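Local structure of beta-fructofuranosidase (Arthrobacter, 3WPU) at residues A[91-96]-A[207-212]; A[87-92]-A[487-492]; A[44-49]-A[410-415]; A[54-59]-A[394-399]; A[308-313]-A[322-327]. The protein belongs to the levansucrase/invertase family of carbohydrate-active enzymes, whose members share a five-bladed beta-propeller fold. All coordinates share one frame; numbering follows the deposited sequence.

Interaction 1. Residues A[91-96]-A[207-212]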
# COMPACT_ATOMS: atom_id res chain seq x y z
N ASN A 91 -10.23 -19.73 -10.12
CA ASN A 91 -11.14 -20.31 -11.09
C ASN A 91 -11.52 -19.38 -12.24
O ASN A 91 -12.68 -19.28 -12.61
CB ASN A 91 -12.35 -20.90 -10.37
CG ASN A 91 -11.98 -22.14 -9.58
OD1 ASN A 91 -10.82 -22.49 -9.48
ND2 ASN A 91 -12.98 -22.80 -9.02
N GLY A 92 -10.50 -18.71 -12.79
CA GLY A 92 -10.64 -17.91 -13.98
C GLY A 92 -10.94 -16.45 -13.74
O GLY A 92 -11.16 -15.72 -14.70
N TRP A 93 -10.94 -16.01 -12.48
CA TRP A 93 -11.31 -14.62 -12.15
C TRP A 93 -10.24 -13.92 -11.33
O TRP A 93 -9.85 -14.41 -10.25
CB TRP A 93 -12.60 -14.59 -11.35
CG TRP A 93 -13.77 -15.14 -12.06
CD1 TRP A 93 -14.26 -16.41 -11.97
CD2 TRP A 93 -14.64 -14.43 -12.95
NE1 TRP A 93 -15.36 -16.55 -12.76
CE2 TRP A 93 -15.62 -15.35 -13.38
CE3 TRP A 93 -14.67 -13.13 -13.46
CZ2 TRP A 93 -16.63 -14.99 -14.27
CZ3 TRP A 93 -15.68 -12.78 -14.34
CH2 TRP A 93 -16.64 -13.70 -14.73
N GLU A 94 -9.78 -12.76 -11.81
CA GLU A 94 -8.93 -11.87 -10.99
C GLU A 94 -9.89 -11.21 -9.99
O GLU A 94 -11.01 -10.85 -10.38
CB GLU A 94 -8.22 -10.81 -11.83
CG GLU A 94 -7.16 -11.38 -12.74
CD GLU A 94 -6.39 -10.35 -13.53
OE1 GLU A 94 -6.86 -9.19 -13.68
OE2 GLU A 94 -5.31 -10.71 -14.03
N ILE A 95 -9.44 -11.06 -8.74
CA ILE A 95 -10.24 -10.54 -7.64
C ILE A 95 -9.39 -9.50 -6.90
O ILE A 95 -8.25 -9.77 -6.53
CB ILE A 95 -10.65 -11.65 -6.65
CG1 ILE A 95 -11.59 -12.66 -7.31
CG2 ILE A 95 -11.28 -11.05 -5.39
CD1 ILE A 95 -11.70 -13.96 -6.56
N ILE A 96 -9.97 -8.32 -6.69
CA ILE A 96 -9.34 -7.28 -5.88
C ILE A 96 -10.28 -6.80 -4.79
O ILE A 96 -11.52 -6.93 -4.91
CB ILE A 96 -8.85 -6.09 -6.72
CG1 ILE A 96 -10.04 -5.44 -7.43
CG2 ILE A 96 -7.75 -6.55 -7.68
CD1 ILE A 96 -9.71 -4.18 -8.22
N VAL A 207 -14.07 -17.81 -1.84
CA VAL A 207 -14.49 -17.50 -3.19
C VAL A 207 -15.51 -18.53 -3.65
O VAL A 207 -15.31 -19.74 -3.51
CB VAL A 207 -13.28 -17.50 -4.16
CG1 VAL A 207 -13.74 -17.33 -5.61
CG2 VAL A 207 -12.29 -16.41 -3.77
N LYS A 208 -16.59 -18.04 -4.22
CA LYS A 208 -17.52 -18.90 -4.92
C LYS A 208 -17.62 -18.33 -6.34
O LYS A 208 -18.14 -17.23 -6.53
CB LYS A 208 -18.85 -18.96 -4.19
CG LYS A 208 -19.72 -20.15 -4.61
CD LYS A 208 -20.59 -19.82 -5.81
CE LYS A 208 -21.24 -21.06 -6.42
NZ LYS A 208 -20.48 -21.63 -7.58
N ALA A 209 -17.06 -19.06 -7.30
CA ALA A 209 -16.95 -18.58 -8.67
C ALA A 209 -17.69 -19.48 -9.65
O ALA A 209 -17.75 -20.69 -9.48
CB ALA A 209 -15.49 -18.46 -9.07
N ASN A 210 -18.30 -18.86 -10.66
CA ASN A 210 -18.80 -19.62 -11.82
C ASN A 210 -18.73 -18.73 -13.07
O ASN A 210 -18.10 -17.67 -13.02
CB ASN A 210 -20.21 -20.19 -11.56
CG ASN A 210 -21.26 -19.13 -11.21
OD1 ASN A 210 -22.24 -19.43 -10.53
ND2 ASN A 210 -21.06 -17.92 -11.66
N LYS A 211 -19.35 -19.17 -14.17
CA LYS A 211 -19.31 -18.40 -15.42
C LYS A 211 -19.86 -17.00 -15.27
O LYS A 211 -19.45 -16.10 -16.00
CB LYS A 211 -20.12 -19.09 -16.53
CG LYS A 211 -19.37 -20.22 -17.22
CD LYS A 211 -20.25 -20.93 -18.24
CE LYS A 211 -19.58 -22.19 -18.76
NZ LYS A 211 -18.27 -21.90 -19.39
N LYS A 212 -20.82 -16.83 -14.38
CA LYS A 212 -21.49 -15.54 -14.16
C LYS A 212 -20.68 -14.55 -13.33
O LYS A 212 -20.94 -13.36 -13.39
CB LYS A 212 -22.87 -15.74 -13.53
CG LYS A 212 -23.99 -16.02 -14.53
CD LYS A 212 -23.63 -17.14 -15.50
CE LYS A 212 -24.79 -17.45 -16.44
NZ LYS A 212 -26.01 -17.91 -15.72
O HOH W 1 -15.77 -22.64 -9.77
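Trp-93 packs on Ala-209, and Ile-95 on Val-207; these two pairs carry the apolar part of the contact. Trp-93 CD1 lies 3.8 Å from Ala-209 CB, which meets the indole obliquely. Ile-95 and Val-207 reach toward each other tip to tip, with Ile-95 CD1 3.8 Å from Val-207 CG2. The extended ethyl arm of Ile-95 (chi2 163°) carries CD1 out to this point. Val-214 of strand 213-226 packs on both Trp-93 and Ile-95.

The direct polar contacts lie at the edge of the indole. Trp-93 NE1 donates to Asn-210 O at 3.0 Å. The bond is bent, 130° at the hydrogen, and weak. Lys-211 O also lies near the ring plane, 3.5 Å from Trp-93 CZ2. Two carbonyl oxygens therefore face the rim of the ring. Tyr-120 meets the same indole edge-to-face.

A water makes the third kind of link. Asn-91 ND2 donates to it at 2.9 Å, and the water donates to Ala-209 O at 2.8 Å. The same amide is also held by Thr-492.

The short strand segments approach no closer than 9.8 Å between axes, at 144°. Strands 93-102 and 197-210 belong to one large, curled mixed sheet without pairing directly. Their side chains meet across it, consistent with the strongly twisted sheets of the beta-propeller fold expected for this family.

Interaction 2. Residues A[87-92]-A[487-492]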
# COMPACT_ATOMS: atom_id res chain seq x y z
N GLN A 87 0.24 -12.48 -7.13
CA GLN A 87 -1.14 -12.04 -7.25
C GLN A 87 -1.98 -13.08 -7.99
O GLN A 87 -1.56 -13.63 -9.01
CB GLN A 87 -1.19 -10.66 -7.93
CG GLN A 87 -0.35 -9.66 -7.15
CD GLN A 87 -0.35 -8.23 -7.63
OE1 GLN A 87 0.21 -7.35 -6.95
NE2 GLN A 87 -0.97 -7.97 -8.76
N TYR A 88 -3.18 -13.33 -7.45
CA TYR A 88 -3.99 -14.47 -7.86
C TYR A 88 -5.33 -14.21 -8.54
O TYR A 88 -6.09 -13.30 -8.19
CB TYR A 88 -4.28 -15.33 -6.64
CG TYR A 88 -3.11 -16.19 -6.25
CD1 TYR A 88 -2.02 -15.64 -5.60
CD2 TYR A 88 -3.11 -17.55 -6.53
CE1 TYR A 88 -0.94 -16.41 -5.24
CE2 TYR A 88 -2.03 -18.34 -6.17
CZ TYR A 88 -0.94 -17.76 -5.55
OH TYR A 88 0.15 -18.52 -5.16
N SER A 89 -5.62 -15.08 -9.51
CA SER A 89 -6.98 -15.32 -9.98
C SER A 89 -7.45 -16.60 -9.32
O SER A 89 -6.61 -17.43 -8.93
CB SER A 89 -7.02 -15.43 -11.52
OG SER A 89 -6.31 -16.58 -11.94
N VAL A 90 -8.76 -16.77 -9.19
CA VAL A 90 -9.36 -18.00 -8.65
C VAL A 90 -10.41 -18.50 -9.65
O VAL A 90 -11.32 -17.77 -10.05
CB VAL A 90 -10.02 -17.80 -7.26
CG1 VAL A 90 -10.54 -19.14 -6.73
CG2 VAL A 90 -9.04 -17.20 -6.27
N ASN A 91 -10.23 -19.73 -10.12
CA ASN A 91 -11.14 -20.31 -11.09
C ASN A 91 -11.52 -19.38 -12.24
O ASN A 91 -12.68 -19.28 -12.61
CB ASN A 91 -12.35 -20.90 -10.37
CG ASN A 91 -11.98 -22.14 -9.58
OD1 ASN A 91 -10.82 -22.49 -9.48
ND2 ASN A 91 -12.98 -22.80 -9.02
N GLY A 92 -10.50 -18.71 -12.79
CA GLY A 92 -10.64 -17.91 -13.98
C GLY A 92 -10.94 -16.45 -13.74
O GLY A 92 -11.16 -15.72 -14.70
N ASN A 487 -0.41 -13.07 -11.57
CA ASN A 487 0.66 -13.89 -12.14
C ASN A 487 0.60 -15.34 -11.67
O ASN A 487 1.38 -16.18 -12.12
CB ASN A 487 2.05 -13.28 -11.86
CG ASN A 487 2.36 -13.19 -10.39
OD1 ASN A 487 1.62 -12.55 -9.63
ND2 ASN A 487 3.44 -13.83 -9.97
N LYS A 488 -0.34 -15.65 -10.78
CA LYS A 488 -0.61 -17.03 -10.40
C LYS A 488 -2.11 -17.26 -10.52
O LYS A 488 -2.90 -16.35 -10.34
CB LYS A 488 -0.15 -17.32 -8.98
CG LYS A 488 1.35 -17.16 -8.77
CD LYS A 488 2.18 -18.20 -9.50
CE LYS A 488 3.65 -18.09 -9.11
NZ LYS A 488 4.51 -18.94 -9.99
N HIS A 489 -2.47 -18.49 -10.83
CA HIS A 489 -3.86 -18.84 -11.12
C HIS A 489 -4.24 -20.06 -10.33
O HIS A 489 -3.70 -21.15 -10.57
CB HIS A 489 -4.01 -19.07 -12.61
CG HIS A 489 -3.45 -17.95 -13.41
ND1 HIS A 489 -4.13 -16.77 -13.61
CD2 HIS A 489 -2.22 -17.78 -13.95
CE1 HIS A 489 -3.36 -15.94 -14.30
NE2 HIS A 489 -2.20 -16.53 -14.51
N LEU A 490 -5.15 -19.87 -9.38
CA LEU A 490 -5.64 -20.94 -8.55
C LEU A 490 -6.80 -21.62 -9.25
O LEU A 490 -7.73 -20.95 -9.75
CB LEU A 490 -6.07 -20.38 -7.18
CG LEU A 490 -6.59 -21.40 -6.18
CD1 LEU A 490 -5.54 -22.46 -5.87
CD2 LEU A 490 -7.03 -20.72 -4.89
N PHE A 491 -6.74 -22.95 -9.30
CA PHE A 491 -7.86 -23.75 -9.76
C PHE A 491 -8.22 -24.68 -8.62
O PHE A 491 -7.38 -25.45 -8.16
CB PHE A 491 -7.47 -24.52 -11.01
CG PHE A 491 -7.17 -23.64 -12.17
CD1 PHE A 491 -8.18 -22.87 -12.72
CD2 PHE A 491 -5.90 -23.57 -12.71
CE1 PHE A 491 -7.92 -22.03 -13.80
CE2 PHE A 491 -5.63 -22.74 -13.79
CZ PHE A 491 -6.64 -21.97 -14.33
N THR A 492 -9.45 -24.56 -8.12
CA THR A 492 -9.86 -25.22 -6.89
C THR A 492 -11.32 -25.68 -6.97
O THR A 492 -12.18 -25.01 -7.54
CB THR A 492 -9.63 -24.29 -5.67
OG1 THR A 492 -9.97 -24.98 -4.45
CG2 THR A 492 -10.47 -23.02 -5.78
O HOH W 2 -7.65 -18.96 -12.04
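Residues 88-90 and 488-490 pair as parallel beta strands in a large mixed sheet of this propeller-family protein. The contact is buried. It joins a short early strand to strand 488-493, near the C-terminal end of the chain. Strand 496-500 continues the sheet on the far side of 488-493.

The backbone bonds alternate as in any parallel pair. Ser-89 N donates to Lys-488 O at 3.1 Å, and Ser-89 O accepts from Leu-490 N. Asn-91 N then donates to Leu-490 O. At the start, Gln-87 O accepts from Lys-488 N, while Gln-87 N donates to Asn-487 OD1 at 2.9 Å.

Tyr-88, Val-90, Lys-488 and Leu-490 share one face of the sheet. Lys-488 CB sits over the Tyr-88 ring in a CH-pi contact, 3.6 Å from its centroid. The bend at chi2 of Lys-488 (-68°) leads the rest of the chain away. Leu-490 CB lies at the edge of the same ring. Tyr-88 OH bonds to Asp-82.

Ser-89 and His-489 point to the other face. Ser-89 OG is 2.8 Å from His-489 ND1, near the imidazole plane, and either could be the donor. His-489 NE2 bonds to Asp-502, so both ring nitrogens are held. A water joins Ser-89 OG, Gly-92 N and Leu-490 O.

The Asn-91 amide ends the pairing by gripping Thr-492 twice. Thr-492 N meets a lone pair of Asn-91 OD1 at 2.8 Å, and Asn-91 ND2 donates to Thr-492 O at 2.8 Å, within the amide plane.

Interaction 3. Residues A[44-49]-A[410-415]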
# COMPACT_ATOMS: atom_id res chain seq x y z
N ALA A 44 12.63 25.32 -12.20
CA ALA A 44 11.42 24.80 -12.84
C ALA A 44 10.29 25.83 -12.71
O ALA A 44 9.93 26.23 -11.59
CB ALA A 44 11.01 23.46 -12.26
N PRO A 45 9.74 26.28 -13.84
CA PRO A 45 8.74 27.34 -13.71
C PRO A 45 7.36 26.87 -13.25
O PRO A 45 7.10 25.65 -13.12
CB PRO A 45 8.66 27.92 -15.12
CG PRO A 45 9.17 26.89 -16.03
CD PRO A 45 10.01 25.91 -15.24
N SER A 46 6.48 27.84 -12.99
CA SER A 46 5.11 27.62 -12.58
C SER A 46 4.46 26.41 -13.26
O SER A 46 4.48 26.28 -14.48
CB SER A 46 4.26 28.87 -12.89
OG SER A 46 2.94 28.71 -12.40
N ARG A 47 3.91 25.52 -12.43
CA ARG A 47 3.17 24.32 -12.86
C ARG A 47 3.96 23.21 -13.56
O ARG A 47 3.36 22.22 -13.99
CB ARG A 47 1.96 24.72 -13.71
CG ARG A 47 1.08 25.74 -13.04
CD ARG A 47 -0.25 25.90 -13.76
NE ARG A 47 -1.10 26.79 -12.99
CZ ARG A 47 -2.15 27.44 -13.50
NH1 ARG A 47 -2.49 27.28 -14.78
NH2 ARG A 47 -2.86 28.24 -12.72
N GLU A 48 5.28 23.34 -13.68
CA GLU A 48 6.10 22.30 -14.26
C GLU A 48 6.71 21.47 -13.14
O GLU A 48 6.87 21.97 -12.04
CB GLU A 48 7.19 22.90 -15.13
CG GLU A 48 6.58 23.71 -16.28
CD GLU A 48 7.56 24.04 -17.39
OE1 GLU A 48 7.16 24.85 -18.27
OE2 GLU A 48 8.70 23.52 -17.38
N ASN A 49 6.98 20.21 -13.43
CA ASN A 49 7.67 19.31 -12.49
C ASN A 49 9.10 19.77 -12.23
O ASN A 49 9.83 20.11 -13.17
CB ASN A 49 7.68 17.92 -13.11
CG ASN A 49 8.25 16.87 -12.20
OD1 ASN A 49 8.18 16.97 -10.98
ND2 ASN A 49 8.78 15.84 -12.80
N ASP A 410 -2.97 24.61 -5.55
CA ASP A 410 -2.23 25.88 -5.60
C ASP A 410 -2.12 26.40 -7.04
O ASP A 410 -1.82 25.68 -7.97
CB ASP A 410 -0.84 25.73 -5.00
CG ASP A 410 -0.10 27.06 -4.88
OD1 ASP A 410 -0.20 27.71 -3.82
OD2 ASP A 410 0.61 27.42 -5.83
N PHE A 411 -2.34 27.70 -7.19
CA PHE A 411 -2.22 28.37 -8.47
C PHE A 411 -0.97 28.03 -9.32
O PHE A 411 -1.06 27.95 -10.54
CB PHE A 411 -2.25 29.89 -8.23
CG PHE A 411 -2.31 30.70 -9.48
CD1 PHE A 411 -1.15 31.13 -10.11
CD2 PHE A 411 -3.54 31.01 -10.05
CE1 PHE A 411 -1.21 31.88 -11.28
CE2 PHE A 411 -3.61 31.76 -11.21
CZ PHE A 411 -2.44 32.18 -11.83
N ASN A 412 0.18 27.81 -8.68
CA ASN A 412 1.44 27.60 -9.40
C ASN A 412 1.94 26.14 -9.39
O ASN A 412 3.07 25.87 -9.79
CB ASN A 412 2.52 28.49 -8.79
CG ASN A 412 2.32 29.96 -9.11
OD1 ASN A 412 2.13 30.77 -8.21
ND2 ASN A 412 2.36 30.29 -10.38
N GLN A 413 1.10 25.24 -8.93
CA GLN A 413 1.54 23.85 -8.71
C GLN A 413 1.25 22.98 -9.94
O GLN A 413 0.36 23.30 -10.75
CB GLN A 413 0.89 23.31 -7.44
CG GLN A 413 1.50 22.02 -6.92
CD GLN A 413 3.01 22.05 -6.97
OE1 GLN A 413 3.64 21.44 -7.85
NE2 GLN A 413 3.61 22.81 -6.07
N HIS A 414 1.98 21.88 -10.11
CA HIS A 414 1.76 20.96 -11.21
C HIS A 414 0.37 20.33 -11.03
O HIS A 414 0.01 19.94 -9.93
CB HIS A 414 2.85 19.86 -11.25
CG HIS A 414 2.83 19.04 -12.50
ND1 HIS A 414 1.81 18.18 -12.82
CD2 HIS A 414 3.70 18.98 -13.54
CE1 HIS A 414 2.05 17.61 -13.98
NE2 HIS A 414 3.20 18.07 -14.44
N PRO A 415 -0.44 20.27 -12.11
CA PRO A 415 -1.82 19.74 -11.95
C PRO A 415 -1.94 18.23 -11.68
O PRO A 415 -3.03 17.73 -11.43
CB PRO A 415 -2.49 20.11 -13.28
CG PRO A 415 -1.37 20.32 -14.24
CD PRO A 415 -0.23 20.87 -13.44
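Arg-47 lies along the segment 410-415 and grips Phe-411 in two ways. Its NE and NH2 both donate to Phe-411 O, at 2.7 Å and 2.8 Å. The grip is side-on, with the oxygen in the guanidinium plane. The NH2 bond falls on a lone pair of Phe-411 O. The same NH2 stands over the centre of the Phe-411 ring, 3.8 Å above its plane. This is a cation-pi contact. Extended from CG to NE (chi2 -168°, chi3 174°), the side chain carries its stem past Gln-413 O and its head to Phe-411. The backbone is held too: Arg-47 N donates to Asn-412 O at 2.8 Å, from above the carbonyl plane.

His-414 meets Arg-47 and Asn-49 with its CD2 side. CD2 is 3.3 Å from Arg-47 O and 3.5 Å from Asn-49 N, the latter near the ring plane. His-414 ND1 accepts from Gly-416 N.

Asn-412 is the third main residue. Its ND2 donates to Ser-46 OG at 2.6 Å, in the amide plane and nearly straight, 167° at the hydrogen.

Each segment is shaped by a tight turn. Pro-45 to Glu-48 form a type II beta turn, and Asp-410 to Gln-413 a type I turn. Asp-410 OD2 adds an Asx turn by accepting from Asn-412 N.

The contact lies at the surface. It joins the loop between helix 30-38 and strand 72-81 to the loop between strands 391-394 and 423-425.

Interaction 4. Residues A[54-59]-A[394-399]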
# COMPACT_ATOMS: atom_id res chain seq x y z
N SER A 54 13.13 10.33 -13.65
CA SER A 54 13.31 8.92 -13.30
C SER A 54 12.63 8.49 -12.00
O SER A 54 12.48 7.30 -11.75
CB SER A 54 14.79 8.54 -13.25
OG SER A 54 15.45 9.25 -12.21
N VAL A 55 12.29 9.45 -11.14
CA VAL A 55 11.60 9.14 -9.90
C VAL A 55 10.25 9.86 -9.80
O VAL A 55 9.69 10.03 -8.71
CB VAL A 55 12.50 9.47 -8.68
CG1 VAL A 55 13.70 8.54 -8.63
CG2 VAL A 55 12.88 10.93 -8.61
N THR A 56 9.75 10.28 -10.96
CA THR A 56 8.43 10.90 -11.08
C THR A 56 7.47 10.00 -11.87
O THR A 56 7.78 9.52 -12.97
CB THR A 56 8.53 12.27 -11.76
OG1 THR A 56 9.35 13.15 -10.98
CG2 THR A 56 7.16 12.90 -11.96
N MET A 57 6.28 9.78 -11.32
CA MET A 57 5.23 9.02 -12.01
C MET A 57 4.82 9.71 -13.30
O MET A 57 4.64 10.91 -13.29
CB MET A 57 4.00 8.91 -11.11
CG MET A 57 2.95 7.94 -11.60
SD MET A 57 1.55 7.87 -10.44
CE MET A 57 0.39 6.90 -11.43
N PRO A 58 4.66 8.95 -14.39
CA PRO A 58 4.07 9.51 -15.62
C PRO A 58 2.80 10.24 -15.34
O PRO A 58 2.01 9.83 -14.48
CB PRO A 58 3.85 8.28 -16.50
CG PRO A 58 4.87 7.28 -16.03
CD PRO A 58 5.10 7.55 -14.57
N THR A 59 2.59 11.35 -16.06
CA THR A 59 1.46 12.21 -15.83
C THR A 59 0.16 11.55 -16.29
O THR A 59 0.06 11.06 -17.42
CB THR A 59 1.70 13.55 -16.56
OG1 THR A 59 2.84 14.22 -15.99
CG2 THR A 59 0.50 14.48 -16.47
N GLY A 394 7.38 9.74 -7.16
CA GLY A 394 6.67 10.95 -6.77
C GLY A 394 5.70 11.44 -7.82
O GLY A 394 5.94 11.32 -9.03
N ASN A 395 4.58 11.97 -7.37
CA ASN A 395 3.72 12.67 -8.31
C ASN A 395 4.50 13.84 -8.90
O ASN A 395 5.43 14.38 -8.27
CB ASN A 395 2.46 13.13 -7.64
CG ASN A 395 1.54 11.99 -7.26
OD1 ASN A 395 1.66 10.86 -7.76
ND2 ASN A 395 0.60 12.27 -6.38
N PRO A 396 4.11 14.27 -10.12
CA PRO A 396 4.81 15.43 -10.67
C PRO A 396 4.52 16.61 -9.75
O PRO A 396 3.36 16.82 -9.38
CB PRO A 396 4.17 15.63 -12.05
CG PRO A 396 3.09 14.63 -12.19
CD PRO A 396 3.21 13.62 -11.09
N THR A 397 5.58 17.36 -9.42
CA THR A 397 5.61 18.26 -8.29
C THR A 397 6.65 19.34 -8.52
O THR A 397 7.79 19.04 -8.86
CB THR A 397 6.04 17.48 -7.00
OG1 THR A 397 5.06 16.50 -6.68
CG2 THR A 397 6.20 18.43 -5.80
N ASN A 398 6.24 20.60 -8.37
CA ASN A 398 7.20 21.69 -8.31
C ASN A 398 7.44 22.10 -6.88
O ASN A 398 6.61 22.76 -6.27
CB ASN A 398 6.72 22.91 -9.12
CG ASN A 398 7.87 23.88 -9.42
OD1 ASN A 398 8.76 24.05 -8.60
ND2 ASN A 398 7.85 24.49 -10.61
N LEU A 399 8.59 21.70 -6.32
CA LEU A 399 8.89 22.00 -4.91
C LEU A 399 9.15 23.48 -4.67
O LEU A 399 9.14 23.91 -3.52
CB LEU A 399 10.06 21.16 -4.38
CG LEU A 399 9.79 19.67 -4.17
CD1 LEU A 399 11.06 19.06 -3.58
CD2 LEU A 399 8.59 19.37 -3.29
O HOH W 3 8.21 13.60 -8.13
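Thr-56 OG1 is held by several groups. A water donates to it at 3.1 Å and also donates to Asn-395 O at 2.9 Å, which links the two segments. Pro-52 O and Asn-49 ND2 are further partners of this hydroxyl. Asn-395 O also accepts from Thr-397 OG1.

Two backbone bonds join the segments directly. Gly-394 N donates to Val-55 O at 2.8 Å, almost perfectly straight at 179°. Met-57 N donates to Gly-394 O at 2.8 Å. Together they make a single, isolated beta bridge between Thr-56 and Gly-394. The bridge ties the long loop before strand 72-81 to the end of strand 391-394.

Pro-396 packs against Thr-56, Met-57 and Thr-59. Thr-56 CG2, set opposite its own backbone N, lies 3.7 Å from Pro-396 CA. Met-57 O lies 3.8 Å from Pro-396 CD. Thr-59 OG1 comes to 3.8 Å from Pro-396 CG.

Met-57 and Asn-395 lie side by side and point the same way. The methionine chain is fully extended, and its SD is 4.0 Å from Asn-395 OD1. Asn-395 ND2 bonds to Ala-420 O and His-417 O, and both side chains touch His-423 of strand 423-425.

Interaction 5. Residues A[308-313]-A[322-327]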
# COMPACT_ATOMS: atom_id res chain seq x y z
N VAL A 308 7.19 2.50 10.91
CA VAL A 308 6.72 1.29 10.28
C VAL A 308 6.99 0.17 11.27
O VAL A 308 8.13 -0.05 11.67
CB VAL A 308 7.40 0.97 8.93
CG1 VAL A 308 6.94 -0.38 8.42
CG2 VAL A 308 7.06 2.07 7.91
N GLY A 309 5.91 -0.51 11.63
CA GLY A 309 5.96 -1.62 12.58
C GLY A 309 6.12 -2.98 11.95
O GLY A 309 5.92 -3.17 10.75
N LEU A 310 6.54 -3.93 12.79
CA LEU A 310 6.69 -5.34 12.42
C LEU A 310 5.98 -6.17 13.50
O LEU A 310 6.00 -5.82 14.70
CB LEU A 310 8.17 -5.73 12.37
CG LEU A 310 8.47 -7.11 11.78
CD1 LEU A 310 8.13 -7.24 10.31
CD2 LEU A 310 9.93 -7.48 12.03
N ALA A 311 5.32 -7.24 13.06
CA ALA A 311 4.72 -8.21 13.96
C ALA A 311 4.97 -9.59 13.38
O ALA A 311 5.20 -9.77 12.18
CB ALA A 311 3.23 -7.97 14.16
N LYS A 312 4.94 -10.58 14.27
CA LYS A 312 5.14 -11.97 13.91
C LYS A 312 3.97 -12.82 14.39
O LYS A 312 3.51 -12.67 15.53
CB LYS A 312 6.44 -12.46 14.53
CG LYS A 312 6.76 -13.90 14.21
CD LYS A 312 8.04 -14.30 14.94
CE LYS A 312 8.37 -15.74 14.63
NZ LYS A 312 9.73 -16.13 15.10
N ALA A 313 3.50 -13.72 13.52
CA ALA A 313 2.37 -14.62 13.85
C ALA A 313 2.86 -15.69 14.83
O ALA A 313 4.00 -16.19 14.73
CB ALA A 313 1.81 -15.26 12.60
N GLU A 322 2.40 -11.24 17.78
CA GLU A 322 3.19 -10.50 18.76
C GLU A 322 3.84 -9.33 18.03
O GLU A 322 4.36 -9.48 16.91
CB GLU A 322 4.26 -11.37 19.46
CG GLU A 322 5.37 -11.81 18.58
CD GLU A 322 6.36 -12.73 19.28
OE1 GLU A 322 7.43 -12.94 18.70
OE2 GLU A 322 6.04 -13.28 20.36
N PHE A 323 3.81 -8.18 18.66
CA PHE A 323 4.55 -7.04 18.18
C PHE A 323 6.04 -7.31 18.28
O PHE A 323 6.51 -8.02 19.20
CB PHE A 323 4.27 -5.80 19.03
CG PHE A 323 2.97 -5.10 18.72
CD1 PHE A 323 2.70 -4.68 17.44
CD2 PHE A 323 2.07 -4.82 19.72
CE1 PHE A 323 1.53 -4.00 17.15
CE2 PHE A 323 0.89 -4.15 19.46
CZ PHE A 323 0.62 -3.74 18.17
N LEU A 324 6.76 -6.78 17.31
CA LEU A 324 8.21 -6.68 17.35
C LEU A 324 8.59 -5.20 17.25
O LEU A 324 7.72 -4.36 16.95
CB LEU A 324 8.84 -7.50 16.22
CG LEU A 324 8.56 -9.00 16.26
CD1 LEU A 324 9.11 -9.72 15.04
CD2 LEU A 324 9.12 -9.64 17.53
N PRO A 325 9.86 -4.86 17.50
CA PRO A 325 10.20 -3.42 17.49
C PRO A 325 10.02 -2.79 16.09
O PRO A 325 10.06 -3.48 15.08
CB PRO A 325 11.66 -3.40 17.98
CG PRO A 325 11.76 -4.66 18.84
CD PRO A 325 10.96 -5.68 18.08
N PRO A 326 9.77 -1.47 16.02
CA PRO A 326 9.62 -0.90 14.69
C PRO A 326 10.84 -1.09 13.79
O PRO A 326 12.00 -1.12 14.27
CB PRO A 326 9.42 0.62 14.96
CG PRO A 326 9.16 0.75 16.42
CD PRO A 326 9.75 -0.46 17.09
N ILE A 327 10.61 -1.28 12.51
CA ILE A 327 11.74 -1.43 11.55
C ILE A 327 12.22 -0.14 10.91
O ILE A 327 13.36 -0.07 10.44
CB ILE A 327 11.49 -2.50 10.46
CG1 ILE A 327 10.18 -2.23 9.69
CG2 ILE A 327 11.45 -3.89 11.07
CD1 ILE A 327 10.00 -3.10 8.46
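Leu-310 is flanked by Leu-324 and Ile-327. It crosses Leu-324 obliquely, with Leu-310 CD2 3.8 Å from Leu-324 CD1. It meets Ile-327 at about a right angle, and Ile-327 CG2 touches both CB and CD2 of Leu-310. With CG swung opposite the backbone N (chi1 -171°), Leu-310 brings CD2 to both neighbours. Val-262 of strand 260-266 touches Leu-310 and Ile-327.

Lys-312 and Glu-322 run side by side and point the same way. Lys-312 CD is 4.0 Å from Glu-322 OE1, but the charged ends stay 5.3 Å apart, Lys-312 NZ to Glu-322 OE1. The extended lysine reaches past it to salt bridges with Glu-258 and Glu-21.

These side chains project from a beta hairpin of strands 305-313 and 321-331, within a mixed sheet where strand 260-266 pairs with the other side of 305-313. Lys-312 and Glu-322 form an antiparallel hydrogen-bonded pair. Lys-312 N donates to Glu-322 O, and Glu-322 N to Lys-312 O, both at 2.9 Å. Ala-311 and Phe-323 follow as a non-hydrogen-bonded pair, their side chains on the other face. There Leu-226 of strand 213-226 touches both.

Leu-324 N still donates to Leu-310 O at 2.9 Å. Pro-325 and Pro-326 have no N-H to give. At the corner after them, Ile-327 N donates to Val-308 O at 2.9 Å, and Ile-327 CG1 rests 3.9 Å from Val-308 CG1.

How the interactions relate
From the N terminus, the loop after helix 30-38 makes the first two contacts. Segment 44-49 closes a loop to 410-415, and 54-59 closes a smaller one to 394-399, nested inside it. These contacts, interactions 3 and 4, touch through Asn-398. Next, 87-92 reaches forward to 487-492. This interaction 2 crosses both. Interaction 1 starts from the same stretch, sharing Asn-91 and Gly-92. It closes at 207-212, inside the loops of interactions 3 and 4 and before interaction 5 opens. Interaction 5 is a local hairpin nested within interactions 2, 3 and 4. Interactions 1 and 2 belong to one large mixed sheet. Interaction 5 lies in another sheet, about 17 Å from interaction 4 between nearest atoms.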